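Local coordinates for oligopeptide-binding protein oppA (Lactococcus lactis, PDB 3DRF) that binds oligopeptides in a large cavity as the receptor component of the OppABCDF ABC transporter, which takes up peptides for growth in milk, at residues S63-G68 with N563-I568; G71-F74 with K80-K83; T115-D118 with Y123-I126; G159-D164 with V170-F175; P180-T183 with Y189-E192. One frame throughout, in Å; residues are numbered along the deposited sequence.

Contact 1 of 5, residues S63-G68 with N563-I568; sequences SGPGGG and NTWSEI
With chi1 at -64° and chi2 at 112°, the indole of Trp565 leaves helix 564-567 anti to its own carbonyl carbon and lays one face against Pro65, in the turn that follows helix 57-62. The proline does the touching with CG, which stands 3.5 Å from the centroid of the six-membered ring of Trp565 and only 2° off its normal, a CH-pi contact centred over the face. Next to it, Pro65 CD lies 3.8 Å from Trp565 CE2. The pyrrole end of the indole slides along the Gly64-Pro65 peptide, where Trp565 NE1 comes to 3.4 Å from Gly64 C. A beta carbon at Gly64 would point at this nitrogen and press on it, whereas glycine admits the ring. Ser63 O accepts from both Gly66 N and Gly68 N, which reach it from opposite faces of its carbonyl plane. Ile253 of strand 252-258 and Phe224 of strand 224-230 touch both Pro65 and Trp565. Replacing Trp565 with an alanine would probably leave Pro65 without its pi partner and open a gap beside the turn. With no hydrogen bond across the segments, cohesion probably rests on dispersion and on the slightly polarised C-H bonds of Pro65 CG over the indole pi cloud.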
# COMPACT_ATOMS: atom_id res chain seq x y z
N SER A 63 5.69 -12.80 -2.22
CA SER A 63 5.12 -13.80 -1.32
C SER A 63 3.92 -14.57 -1.90
O SER A 63 3.45 -15.47 -1.29
CB SER A 63 4.69 -13.16 0.03
OG SER A 63 3.48 -12.42 -0.10
N GLY A 64 3.47 -14.19 -3.09
CA GLY A 64 2.25 -14.74 -3.66
C GLY A 64 2.16 -16.28 -3.68
O GLY A 64 1.23 -16.85 -3.20
N PRO A 65 3.18 -16.92 -4.26
CA PRO A 65 3.15 -18.39 -4.33
C PRO A 65 3.08 -19.08 -2.94
O PRO A 65 2.57 -20.15 -2.80
CB PRO A 65 4.45 -18.76 -5.08
CG PRO A 65 4.75 -17.58 -5.93
CD PRO A 65 4.32 -16.37 -5.03
N GLY A 66 3.56 -18.39 -1.92
CA GLY A 66 3.50 -18.92 -0.55
C GLY A 66 2.22 -18.59 0.21
O GLY A 66 2.11 -18.96 1.36
N GLY A 67 1.24 -17.96 -0.45
CA GLY A 67 -0.02 -17.62 0.18
C GLY A 67 -0.22 -16.11 0.34
O GLY A 67 -1.20 -15.73 0.87
N GLY A 68 0.69 -15.28 -0.14
CA GLY A 68 0.51 -13.82 -0.06
C GLY A 68 0.49 -13.28 1.38
O GLY A 68 -0.36 -12.53 1.74
N ASN A 563 -6.79 -19.19 -7.89
CA ASN A 563 -5.92 -20.37 -7.92
C ASN A 563 -4.83 -20.30 -8.95
O ASN A 563 -4.36 -21.30 -9.42
CB ASN A 563 -6.76 -21.59 -8.20
CG ASN A 563 -7.33 -22.16 -6.99
OD1 ASN A 563 -6.62 -22.58 -6.12
ND2 ASN A 563 -8.62 -22.16 -6.92
N THR A 564 -4.44 -19.10 -9.30
CA THR A 564 -3.41 -18.91 -10.31
C THR A 564 -2.14 -19.76 -10.06
O THR A 564 -1.65 -20.35 -10.95
CB THR A 564 -3.05 -17.45 -10.45
OG1 THR A 564 -4.25 -16.74 -10.79
CG2 THR A 564 -2.07 -17.24 -11.61
N TRP A 565 -1.60 -19.74 -8.85
CA TRP A 565 -0.33 -20.46 -8.61
C TRP A 565 -0.46 -21.98 -8.74
O TRP A 565 0.47 -22.63 -9.00
CB TRP A 565 0.26 -20.09 -7.23
CG TRP A 565 0.64 -18.62 -7.21
CD1 TRP A 565 0.05 -17.61 -6.48
CD2 TRP A 565 1.62 -17.98 -8.02
NE1 TRP A 565 0.64 -16.44 -6.75
CE2 TRP A 565 1.59 -16.61 -7.72
CE3 TRP A 565 2.56 -18.44 -8.96
CZ2 TRP A 565 2.44 -15.71 -8.32
CZ3 TRP A 565 3.40 -17.54 -9.54
CH2 TRP A 565 3.36 -16.20 -9.21
N SER A 566 -1.64 -22.52 -8.56
CA SER A 566 -1.90 -23.94 -8.82
C SER A 566 -2.23 -24.26 -10.28
O SER A 566 -2.10 -25.40 -10.69
CB SER A 566 -3.04 -24.44 -7.95
OG SER A 566 -2.66 -24.41 -6.59
N GLU A 567 -2.66 -23.26 -11.02
CA GLU A 567 -3.03 -23.42 -12.43
C GLU A 567 -1.90 -23.18 -13.42
O GLU A 567 -1.96 -23.70 -14.49
CB GLU A 567 -4.22 -22.52 -12.78
CG GLU A 567 -5.50 -22.97 -12.14
CD GLU A 567 -6.58 -21.91 -12.16
OE1 GLU A 567 -6.24 -20.75 -12.50
OE2 GLU A 567 -7.72 -22.24 -11.77
N ILE A 568 -0.91 -22.40 -13.07
CA ILE A 568 0.14 -22.10 -14.00
C ILE A 568 0.97 -23.37 -14.27
O ILE A 568 1.29 -24.15 -13.41
CB ILE A 568 1.06 -20.98 -13.50
CG1 ILE A 568 0.39 -19.62 -13.48
CG2 ILE A 568 2.33 -20.92 -14.36
CD1 ILE A 568 1.19 -18.58 -12.72

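Contact 2 of 5, residues G71-F74 with K80-K83; sequences GLFF and KFIK
In a small antiparallel ribbon of strands 74-75 and 81-82, Phe74 faces Ile82. Ile82 N donates to Phe74 O over 3.1 Å along an almost straight line, although the donor stands 41° above the carbonyl plane. The return link is indirect: a water accepts from Phe74 N at 3.0 Å and donates to Ile82 O at 2.8 Å. On the side-chain level, Ile82 CG1 lies between its own backbone N and carbonyl carbon (chi1 63°), which sets it 3.7 Å from Phe74 CB. The other apolar pair is Phe73 with Phe81. Phe81 comes to the root of its partner, with CD1 3.6 Å from Phe73 CB, and the ring centroids are 5.2 Å apart with planes inclined at 73°, an oblique pairing. Leu72 CB lies over one face of the Phe73 ring, and Val89 and Glu192 touch both phenylalanines. An alanine in place of Phe73 would probably leave the Phe81 ring freer to turn and open a gap beside Phe81 and Val89. One direct backbone bond and one water bridge, with the Phe73 and Phe81 rings packed together beside them, make this a short, loosely paired beta hairpin at the protein surface.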
# COMPACT_ATOMS: atom_id res chain seq x y z
N GLY A 71 -2.92 -14.99 3.53
CA GLY A 71 -4.29 -14.55 3.32
C GLY A 71 -5.28 -15.70 3.40
O GLY A 71 -4.98 -16.82 2.98
N LEU A 72 -6.45 -15.43 3.96
CA LEU A 72 -7.44 -16.48 4.28
C LEU A 72 -8.63 -16.63 3.31
O LEU A 72 -9.15 -17.67 3.20
CB LEU A 72 -8.03 -16.22 5.69
CG LEU A 72 -7.08 -16.47 6.85
CD1 LEU A 72 -7.78 -16.06 8.11
CD2 LEU A 72 -6.65 -18.00 6.90
N PHE A 73 -9.05 -15.51 2.72
CA PHE A 73 -10.39 -15.49 2.06
C PHE A 73 -10.31 -15.40 0.54
O PHE A 73 -9.51 -14.71 -0.01
CB PHE A 73 -11.20 -14.31 2.60
CG PHE A 73 -11.30 -14.27 4.11
CD1 PHE A 73 -11.92 -15.30 4.79
CD2 PHE A 73 -10.79 -13.20 4.82
CE1 PHE A 73 -12.01 -15.31 6.20
CE2 PHE A 73 -10.87 -13.19 6.25
CZ PHE A 73 -11.47 -14.26 6.94
N PHE A 74 -11.23 -16.07 -0.11
CA PHE A 74 -11.42 -15.92 -1.54
C PHE A 74 -12.44 -14.81 -1.76
O PHE A 74 -13.21 -14.51 -0.89
CB PHE A 74 -11.96 -17.23 -2.16
CG PHE A 74 -10.88 -18.32 -2.43
CD1 PHE A 74 -9.58 -18.13 -2.08
CD2 PHE A 74 -11.24 -19.51 -3.05
CE1 PHE A 74 -8.62 -19.12 -2.35
CE2 PHE A 74 -10.26 -20.51 -3.30
CZ PHE A 74 -9.00 -20.28 -2.93
N LYS A 80 -15.66 -8.97 -3.37
CA LYS A 80 -16.61 -9.39 -2.36
C LYS A 80 -16.25 -10.78 -1.84
O LYS A 80 -15.95 -11.65 -2.63
CB LYS A 80 -18.03 -9.42 -2.98
CG LYS A 80 -19.12 -9.69 -2.00
CD LYS A 80 -20.47 -10.21 -2.59
CE LYS A 80 -21.11 -9.39 -3.67
NZ LYS A 80 -22.47 -9.85 -4.10
N PHE A 81 -16.22 -11.01 -0.55
CA PHE A 81 -15.88 -12.34 -0.00
C PHE A 81 -16.84 -13.41 -0.49
O PHE A 81 -18.03 -13.19 -0.56
CB PHE A 81 -15.96 -12.36 1.55
CG PHE A 81 -14.97 -11.43 2.23
CD1 PHE A 81 -13.61 -11.64 2.13
CD2 PHE A 81 -15.40 -10.36 2.99
CE1 PHE A 81 -12.70 -10.83 2.77
CE2 PHE A 81 -14.51 -9.52 3.63
CZ PHE A 81 -13.18 -9.75 3.53
N ILE A 82 -16.27 -14.56 -0.81
CA ILE A 82 -17.01 -15.76 -1.11
C ILE A 82 -16.50 -16.86 -0.18
O ILE A 82 -15.55 -16.74 0.49
CB ILE A 82 -16.90 -16.13 -2.60
CG1 ILE A 82 -15.46 -16.45 -3.02
CG2 ILE A 82 -17.58 -14.98 -3.48
CD1 ILE A 82 -15.35 -17.05 -4.45
N LYS A 83 -17.24 -17.95 -0.18
CA LYS A 83 -16.85 -19.16 0.56
C LYS A 83 -15.83 -19.97 -0.24
O LYS A 83 -15.79 -19.86 -1.42
CB LYS A 83 -18.10 -20.00 0.81
CG LYS A 83 -19.14 -19.40 1.79
CD LYS A 83 -20.15 -20.52 2.27
CE LYS A 83 -21.13 -20.06 3.39
NZ LYS A 83 -21.63 -21.24 4.23
O HOH W 1 -13.14 -17.90 1.35

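Contact 3 of 5, residues T115-D118 with Y123-I126; sequences TAKD and YETI
Lys117 and Glu124 lie seven residues apart on one helix, 116-127, two turns along, so their side chains leave neighbouring parts of the same helical face. Thr115 precedes the first turn as N-cap and forms a capping box with Asp118. Thr115 N donates to Asp118 OD2 at 2.9 Å, meeting the carboxylate from above its plane, while the reciprocal bond from Asp118 N to Thr115 OG1 is weak at 3.5 Å. Trp108 NE1 and Tyr197 N hold the same carboxylate from outside. Lys117 has CG anti to the backbone N (chi1 175°) and then bends at chi2 (57°), which swings its extended tail along the helix. Glu124 is extended beyond CG, and the two side chains cross at about a right angle. They meet through Lys117 NZ and Glu124 OE2, a salt bridge of 3.2 Å whose hydrogen bond is weak. A water reinforces it, accepting from Lys117 NZ at 2.9 Å and donating to Glu124 OE1 at 2.8 Å, so that both carboxylate oxygens are tied to the ammonium group. The stronger partner of Lys117 is Glu120, one turn on, and the ring of Tyr197 adds a cation-pi contact. Since Glu120 OE2 also lies close to Glu124 OE2, the lysine probably offsets two crowded negative charges, and its positive charge is likely to keep both glutamates ionised.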
# COMPACT_ATOMS: atom_id res chain seq x y z
N THR A 115 -4.79 -22.59 13.58
CA THR A 115 -5.82 -22.53 14.62
C THR A 115 -6.38 -21.13 14.84
O THR A 115 -5.86 -20.15 14.37
CB THR A 115 -5.21 -22.98 16.03
OG1 THR A 115 -4.30 -21.99 16.48
CG2 THR A 115 -4.54 -24.39 15.90
N ALA A 116 -7.42 -21.07 15.64
CA ALA A 116 -8.08 -19.80 16.04
C ALA A 116 -7.03 -18.82 16.64
O ALA A 116 -7.03 -17.63 16.32
CB ALA A 116 -9.21 -20.11 17.08
N LYS A 117 -6.14 -19.33 17.49
CA LYS A 117 -5.11 -18.49 18.07
C LYS A 117 -4.14 -17.84 17.03
O LYS A 117 -3.72 -16.74 17.20
CB LYS A 117 -4.29 -19.31 19.09
CG LYS A 117 -3.06 -18.59 19.72
CD LYS A 117 -3.47 -17.25 20.44
CE LYS A 117 -2.17 -16.61 21.06
NZ LYS A 117 -2.59 -15.29 21.71
N ASP A 118 -3.85 -18.57 15.94
CA ASP A 118 -3.01 -18.01 14.83
C ASP A 118 -3.65 -16.76 14.20
O ASP A 118 -2.99 -15.90 13.77
CB ASP A 118 -2.78 -19.10 13.77
CG ASP A 118 -1.95 -20.27 14.29
OD1 ASP A 118 -1.18 -20.07 15.21
OD2 ASP A 118 -2.13 -21.33 13.76
N TYR A 123 -3.47 -9.99 15.03
CA TYR A 123 -3.89 -8.70 15.65
C TYR A 123 -2.83 -8.21 16.65
O TYR A 123 -2.59 -7.07 16.70
CB TYR A 123 -5.23 -8.84 16.35
CG TYR A 123 -6.41 -8.98 15.36
CD1 TYR A 123 -6.75 -10.22 14.81
CD2 TYR A 123 -7.14 -7.87 14.92
CE1 TYR A 123 -7.82 -10.38 13.91
CE2 TYR A 123 -8.23 -8.01 14.00
CZ TYR A 123 -8.57 -9.26 13.55
OH TYR A 123 -9.62 -9.36 12.65
N GLU A 124 -2.24 -9.13 17.41
CA GLU A 124 -1.21 -8.75 18.36
C GLU A 124 0.02 -8.23 17.64
O GLU A 124 0.63 -7.33 18.08
CB GLU A 124 -0.80 -9.95 19.25
CG GLU A 124 -2.01 -10.49 20.15
CD GLU A 124 -1.59 -11.52 21.16
OE1 GLU A 124 -0.43 -11.70 21.28
OE2 GLU A 124 -2.46 -12.13 21.75
N THR A 125 0.36 -8.82 16.49
CA THR A 125 1.56 -8.34 15.77
C THR A 125 1.46 -6.87 15.34
O THR A 125 2.44 -6.24 15.23
CB THR A 125 1.97 -9.21 14.57
OG1 THR A 125 1.01 -9.09 13.49
CG2 THR A 125 2.17 -10.68 14.96
N ILE A 126 0.23 -6.41 15.07
CA ILE A 126 0.02 -4.98 14.76
C ILE A 126 -0.23 -4.11 16.01
O ILE A 126 0.29 -3.04 16.12
CB ILE A 126 -1.19 -4.84 13.77
CG1 ILE A 126 -0.79 -5.53 12.42
CG2 ILE A 126 -1.50 -3.36 13.59
CD1 ILE A 126 -1.98 -5.52 11.38
O HOH W 2 -0.10 -14.11 22.58

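Contact 4 of 5, residues G159-D164 with V170-F175; sequences GITFPD and VIKVQF
Thr161 and Lys172 exchange two backbone hydrogen bonds, the antiparallel hydrogen-bonded pair at the heart of this hairpin. Lys172 N reaches Thr161 O at 2.9 Å, and Thr161 N reaches Lys172 O at 3.1 Å. A third bond, from Gln174 N to Gly159 O at 2.9 Å, continues the ladder toward the open end. Next come two waters: one joins Thr161 OG1 to Lys172 NZ on the face carrying Thr161 and Lys172, and the other accepts from Asp164 N and donates to Val170 O near the turn. On the side carrying Ile160 the packing is apolar. Ile160 CG2 and Ile171 CG2 lie side by side 3.6 Å apart, each methyl anti to its own backbone N, and the Phe162 ring reaches the same Ile171 methyl with CE1 at 4.1 Å. At the turn end, Pro163 crosses Val170 at about a right angle, with Pro163 CG 3.7 Å from Val170 CG1. Helix 116-127 packs on the side of Ile160 and Ile171, Ala116 and Glu120 touching Phe162, Tyr119 touching Ile171 and Tyr123 touching Ile160. Strand 170-174 also pairs with 97-102, so this beta hairpin supplies 160-161 as an edge strand of a four-stranded antiparallel sheet backed by a helix.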
# COMPACT_ATOMS: atom_id res chain seq x y z
N GLY A 159 -12.60 -8.39 22.66
CA GLY A 159 -13.51 -8.59 21.52
C GLY A 159 -13.20 -9.75 20.61
O GLY A 159 -13.94 -9.97 19.71
N ILE A 160 -12.10 -10.44 20.84
CA ILE A 160 -11.79 -11.64 20.03
C ILE A 160 -11.87 -12.87 20.94
O ILE A 160 -11.09 -12.99 21.85
CB ILE A 160 -10.40 -11.49 19.41
CG1 ILE A 160 -10.38 -10.25 18.47
CG2 ILE A 160 -10.04 -12.78 18.65
CD1 ILE A 160 -9.04 -9.99 17.71
N THR A 161 -12.80 -13.77 20.62
CA THR A 161 -13.00 -14.98 21.41
C THR A 161 -13.07 -16.21 20.48
O THR A 161 -13.14 -16.11 19.27
CB THR A 161 -14.28 -14.86 22.30
OG1 THR A 161 -15.44 -14.63 21.47
CG2 THR A 161 -14.16 -13.73 23.36
N PHE A 162 -13.05 -17.36 21.13
CA PHE A 162 -12.85 -18.63 20.43
C PHE A 162 -13.94 -19.64 20.82
O PHE A 162 -13.79 -20.34 21.79
CB PHE A 162 -11.47 -19.22 20.75
CG PHE A 162 -10.34 -18.18 20.63
CD1 PHE A 162 -10.03 -17.63 19.41
CD2 PHE A 162 -9.64 -17.77 21.74
CE1 PHE A 162 -8.98 -16.73 19.29
CE2 PHE A 162 -8.62 -16.84 21.62
CZ PHE A 162 -8.29 -16.35 20.38
N PRO A 163 -14.99 -19.73 20.02
CA PRO A 163 -16.11 -20.62 20.35
C PRO A 163 -15.72 -22.08 20.46
O PRO A 163 -16.44 -22.77 21.12
CB PRO A 163 -17.07 -20.41 19.19
CG PRO A 163 -16.77 -19.05 18.62
CD PRO A 163 -15.30 -18.84 18.86
N ASP A 164 -14.63 -22.54 19.84
CA ASP A 164 -14.18 -23.94 19.99
C ASP A 164 -12.74 -23.96 20.51
O ASP A 164 -12.01 -24.84 20.22
CB ASP A 164 -14.36 -24.72 18.68
CG ASP A 164 -14.18 -26.25 18.87
OD1 ASP A 164 -14.46 -26.80 19.93
OD2 ASP A 164 -13.70 -26.85 17.90
N VAL A 170 -12.49 -21.74 14.93
CA VAL A 170 -13.49 -20.63 14.88
C VAL A 170 -13.06 -19.45 15.74
O VAL A 170 -12.64 -19.58 16.83
CB VAL A 170 -14.90 -21.14 15.33
CG1 VAL A 170 -15.99 -20.03 15.15
CG2 VAL A 170 -15.31 -22.44 14.57
N ILE A 171 -13.20 -18.26 15.16
CA ILE A 171 -12.94 -17.00 15.85
C ILE A 171 -14.15 -16.05 15.69
O ILE A 171 -14.62 -15.84 14.64
CB ILE A 171 -11.69 -16.26 15.28
CG1 ILE A 171 -10.52 -17.26 15.10
CG2 ILE A 171 -11.28 -15.16 16.31
CD1 ILE A 171 -10.35 -17.77 13.59
N LYS A 172 -14.61 -15.54 16.80
CA LYS A 172 -15.64 -14.49 16.82
C LYS A 172 -14.98 -13.14 17.10
O LYS A 172 -14.29 -12.97 18.08
CB LYS A 172 -16.65 -14.76 17.96
CG LYS A 172 -17.78 -13.72 18.08
CD LYS A 172 -18.67 -14.03 19.35
CE LYS A 172 -19.09 -12.71 20.03
NZ LYS A 172 -19.95 -12.97 21.24
N VAL A 173 -15.23 -12.18 16.25
CA VAL A 173 -14.76 -10.78 16.42
C VAL A 173 -15.96 -9.85 16.65
O VAL A 173 -16.85 -9.78 15.87
CB VAL A 173 -13.97 -10.30 15.17
CG1 VAL A 173 -13.47 -8.85 15.37
CG2 VAL A 173 -12.83 -11.32 14.82
N GLN A 174 -15.96 -9.20 17.79
CA GLN A 174 -17.01 -8.27 18.20
C GLN A 174 -16.62 -6.84 17.87
O GLN A 174 -15.67 -6.32 18.37
CB GLN A 174 -17.24 -8.40 19.74
CG GLN A 174 -18.34 -7.47 20.28
CD GLN A 174 -19.73 -7.87 19.77
OE1 GLN A 174 -20.19 -8.88 20.15
NE2 GLN A 174 -20.33 -7.06 18.92
N PHE A 175 -17.46 -6.24 17.07
CA PHE A 175 -17.30 -4.83 16.69
C PHE A 175 -18.17 -3.92 17.55
O PHE A 175 -19.12 -4.34 18.11
CB PHE A 175 -17.73 -4.61 15.20
CG PHE A 175 -16.98 -5.52 14.21
CD1 PHE A 175 -15.61 -5.39 14.07
CD2 PHE A 175 -17.66 -6.44 13.46
CE1 PHE A 175 -14.91 -6.23 13.19
CE2 PHE A 175 -16.96 -7.28 12.56
CZ PHE A 175 -15.57 -7.16 12.47
O HOH W 3 -18.00 -14.31 22.94
O HOH W 4 -12.33 -21.94 18.10

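Contact 5 of 5, residues P180-T183 with Y189-E192; sequences PGMT and YFLE
Met182 meets Tyr189 and Phe190 where the long loop after strand 170-174 doubles back on itself, in this family 5 solute-binding protein, of the periplasmic-binding-protein fold. The tight part is buried. Met182 is extended beyond CG (chi2 176°), which carries its terminal methyl crosswise to Tyr189, CE lying 3.8 Å from Tyr189 CB. Phe190 turns its ring edge to the backbone of Met182, its CG lying between the backbone N and carbonyl carbon (chi1 62°). The side chains themselves touch more lightly, with Met182 CB 4.1 Å from Phe190 CE2. Phe175 and Leu91 each touch both Met182 and Phe190, closing an apolar cluster between the loop and strand 87-92. The other side is looser. Thr183 points away from the second segment and is exposed, and no hydrogen bond joins the two segments. Polar ties run outward instead: Tyr189 OH bonds to Asp509 OD2, Tyr189 N donates to Asn187 OD1, and the carboxylate of Glu192 accepts from Ser185 OG and Gly186 N. Within the buried part, Met182 O lies near the plane of the Phe190 ring, facing its edge 3.6 Å from CE2.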
# COMPACT_ATOMS: atom_id res chain seq x y z
N PRO A 180 -19.79 -0.48 6.13
CA PRO A 180 -20.37 -0.91 4.83
C PRO A 180 -19.37 -1.70 3.96
O PRO A 180 -19.74 -2.54 3.21
CB PRO A 180 -20.80 0.44 4.18
CG PRO A 180 -20.01 1.49 4.90
CD PRO A 180 -19.89 0.99 6.31
N GLY A 181 -18.09 -1.45 4.14
CA GLY A 181 -17.08 -2.20 3.40
C GLY A 181 -16.77 -3.64 3.86
O GLY A 181 -15.97 -4.30 3.25
N MET A 182 -17.35 -4.08 4.98
CA MET A 182 -17.04 -5.39 5.58
C MET A 182 -17.33 -6.61 4.71
O MET A 182 -16.86 -7.64 4.96
CB MET A 182 -17.73 -5.53 6.93
CG MET A 182 -16.98 -4.76 8.05
SD MET A 182 -17.99 -4.94 9.56
CE MET A 182 -16.91 -4.16 10.81
N THR A 183 -18.16 -6.39 3.70
CA THR A 183 -18.46 -7.44 2.71
C THR A 183 -17.32 -7.66 1.68
O THR A 183 -17.36 -8.60 0.95
CB THR A 183 -19.74 -7.12 1.93
OG1 THR A 183 -19.59 -5.81 1.40
CG2 THR A 183 -20.99 -7.19 2.86
N TYR A 189 -11.26 -3.30 8.68
CA TYR A 189 -11.97 -3.40 10.00
C TYR A 189 -11.82 -4.77 10.67
O TYR A 189 -11.93 -4.88 11.84
CB TYR A 189 -13.44 -2.97 9.84
CG TYR A 189 -13.56 -1.46 9.59
CD1 TYR A 189 -13.43 -0.58 10.62
CD2 TYR A 189 -13.73 -0.94 8.30
CE1 TYR A 189 -13.52 0.80 10.43
CE2 TYR A 189 -13.80 0.45 8.07
CZ TYR A 189 -13.69 1.31 9.16
OH TYR A 189 -13.73 2.68 9.02
N PHE A 190 -11.56 -5.80 9.88
CA PHE A 190 -11.08 -7.10 10.40
C PHE A 190 -9.99 -7.55 9.45
O PHE A 190 -9.99 -7.25 8.30
CB PHE A 190 -12.18 -8.14 10.64
CG PHE A 190 -12.93 -8.56 9.39
CD1 PHE A 190 -12.49 -9.64 8.61
CD2 PHE A 190 -14.12 -7.89 9.01
CE1 PHE A 190 -13.23 -10.03 7.46
CE2 PHE A 190 -14.82 -8.28 7.89
CZ PHE A 190 -14.42 -9.33 7.13
N LEU A 191 -9.03 -8.25 10.01
CA LEU A 191 -7.83 -8.68 9.27
C LEU A 191 -8.07 -10.03 8.60
O LEU A 191 -9.00 -10.73 8.91
CB LEU A 191 -6.58 -8.72 10.23
CG LEU A 191 -6.28 -7.36 10.94
CD1 LEU A 191 -5.13 -7.48 11.97
CD2 LEU A 191 -5.97 -6.23 9.86
N GLU A 192 -7.15 -10.38 7.71
CA GLU A 192 -7.41 -11.50 6.78
C GLU A 192 -6.26 -12.46 6.66
O GLU A 192 -6.23 -13.22 5.75
CB GLU A 192 -7.77 -10.94 5.37
CG GLU A 192 -8.93 -9.90 5.37
CD GLU A 192 -9.31 -9.42 3.99
OE1 GLU A 192 -9.24 -10.17 3.02
OE2 GLU A 192 -9.71 -8.30 3.92

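From the N terminus, the chain enters contact 1 at 63-68 and completes it only at 563-568, so this contact closes a loop that holds all the others and ties the start of the modelled chain to its end. Contacts 2, 3, 4 and 5 then follow in series inside it, and none cross: contacts 2, 4 and 5 each close a short local loop, while contact 3 spans two turns within one helix. Helix 116-127 joins contact 3 to the hairpin of contact 4. Tyr123 OH also reaches Leu191 N of contact 5. That loop in turn bonds to contact 2 through Leu72 with Glu192 and Phe81 with Thr183, and Phe175 links contact 4 to it.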